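Local coordinates for DNA-binding protein HU (Anabaena sp., PDB 1P71), which binds, bends and wraps DNA as a homodimeric bacterial histone-like protein, stabilising it against denaturation, and is essential for heterocyst differentiation, at residues A9-A14 / K19-V24. Residues are numbered along the deposited sequence; the frame is centred on the assembly and turned at random.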
loop_
_atom_site.group_PDB
_atom_site.type_symbol
_atom_site.label_atom_id
_atom_site.label_comp_id
_atom_site.label_asym_id
_atom_site.label_seq_id
_atom_site.Cartn_x
_atom_site.Cartn_y
_atom_site.Cartn_z
ATOM N N ALA C 9 4.711 1.001 18.185
ATOM C CA ALA C 9 6.002 1.387 17.620
ATOM C C ALA C 9 6.038 2.862 17.226
ATOM O O ALA C 9 7.057 3.540 17.430
ATOM C CB ALA C 9 6.328 0.502 16.406
ATOM N N VAL C 10 4.919 3.347 16.672
ATOM C CA VAL C 10 4.811 4.736 16.217
ATOM C C VAL C 10 4.806 5.711 17.399
ATOM O O VAL C 10 5.594 6.669 17.444
ATOM C CB VAL C 10 3.556 4.940 15.345
ATOM C CG1 VAL C 10 3.343 6.407 15.044
ATOM C CG2 VAL C 10 3.688 4.151 14.048
ATOM N N ALA C 11 3.920 5.451 18.358
ATOM C CA ALA C 11 3.826 6.261 19.570
ATOM C C ALA C 11 5.210 6.426 20.185
ATOM O O ALA C 11 5.576 7.508 20.613
ATOM C CB ALA C 11 2.876 5.615 20.554
ATOM N N GLU C 12 5.982 5.342 20.184
ATOM C CA GLU C 12 7.362 5.345 20.657
ATOM C C GLU C 12 8.314 6.171 19.772
ATOM O O GLU C 12 9.126 6.950 20.290
ATOM C CB GLU C 12 7.873 3.904 20.789
ATOM N N LYS C 13 8.215 5.990 18.454
ATOM C CA LYS C 13 9.099 6.662 17.490
ATOM C C LYS C 13 8.837 8.155 17.325
ATOM O O LYS C 13 9.771 8.935 17.126
ATOM C CB LYS C 13 8.994 5.999 16.114
ATOM C CG LYS C 13 9.750 4.693 15.989
ATOM N N ALA C 14 7.566 8.540 17.418
ATOM C CA ALA C 14 7.135 9.933 17.223
ATOM C C ALA C 14 6.896 10.686 18.529
ATOM O O ALA C 14 6.633 11.898 18.517
ATOM C CB ALA C 14 5.876 9.971 16.356
ATOM N N LYS C 19 -2.980 6.449 22.040
ATOM C CA LYS C 19 -4.238 6.962 21.480
ATOM C C LYS C 19 -3.994 7.819 20.187
ATOM O O LYS C 19 -4.661 7.638 19.132
ATOM C CB LYS C 19 -5.027 7.764 22.549
ATOM N N GLN C 20 -3.030 8.739 20.275
ATOM C CA GLN C 20 -2.802 9.753 19.242
ATOM C C GLN C 20 -2.211 9.126 18.020
ATOM O O GLN C 20 -2.562 9.493 16.889
ATOM C CB GLN C 20 -1.848 10.841 19.732
ATOM C CG GLN C 20 -2.494 11.886 20.668
ATOM C CD GLN C 20 -1.414 12.817 21.206
ATOM O OE1 GLN C 20 -1.925 13.960 21.826
ATOM N NE2 GLN C 20 0.084 12.336 21.016
ATOM N N ALA C 21 -1.281 8.184 18.227
ATOM C CA ALA C 21 -0.740 7.463 17.094
ATOM C C ALA C 21 -1.909 6.748 16.451
ATOM O O ALA C 21 -2.100 6.830 15.213
ATOM C CB ALA C 21 0.289 6.459 17.519
ATOM N N ASP C 22 -2.737 6.099 17.274
ATOM C CA ASP C 22 -3.934 5.432 16.733
ATOM C C ASP C 22 -4.893 6.414 16.047
ATOM O O ASP C 22 -5.403 6.128 14.965
ATOM C CB ASP C 22 -4.673 4.645 17.817
ATOM C CG ASP C 22 -6.001 4.102 17.330
ATOM O OD1 ASP C 22 -7.062 4.613 17.765
ATOM O OD2 ASP C 22 -6.076 3.187 16.482
ATOM N N ALA C 23 -5.130 7.558 16.686
ATOM C CA ALA C 23 -5.986 8.604 16.135
ATOM C C ALA C 23 -5.480 9.079 14.768
ATOM O O ALA C 23 -6.223 9.074 13.774
ATOM C CB ALA C 23 -6.087 9.775 17.121
ATOM N N VAL C 24 -4.207 9.471 14.718
ATOM C CA VAL C 24 -3.624 9.991 13.486
ATOM C C VAL C 24 -3.504 8.889 12.414
ATOM O O VAL C 24 -3.786 9.120 11.234
ATOM C CB VAL C 24 -2.251 10.679 13.755
ATOM C CG1 VAL C 24 -1.583 11.115 12.444
ATOM C CG2 VAL C 24 -2.411 11.865 14.698
#
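The chi1 of V10, 172°, sets CG1 opposite the backbone N and beside the carbonyl carbon of its own residue, and from there that methyl reaches the CB of A21 at 3.9 Å. The other branch, CG2, lies next to the backbone N instead and takes no part in meeting A21. A21 has no torsion to choose: its CB points toward segment 9-14 and comes in between V10 and A11. The CB of A21 lies 3.9 Å from the N of A11. The CB of A11 is 4.1 Å from that CB of A21. The approach to the A11 amide is a van der Waals touch; no hydrogen bond joins the two segments, and the contact is wholly van der Waals. A methyl as the whole side chain on both A11 and A21 lets the backbones come close, the CA of A11 lying 5.3 Å from the CA of A21.

This is the helical hairpin at the N-terminal end of the HU fold, where helix 3-14 turns through a short loop into the long helix 18-37; the contact lies near that turn, about 25 Å from the nearest atom of the bound DNA. A21 also packs on V7, one turn before A11, which extends the same apolar seam along helix 3-14. The second subunit packs here too: V10 lies against V24 of the second subunit, and V24 of this chain meets V10 there, so V10 serves both the hairpin and the dimer interface. A11, by contrast, remains partly exposed.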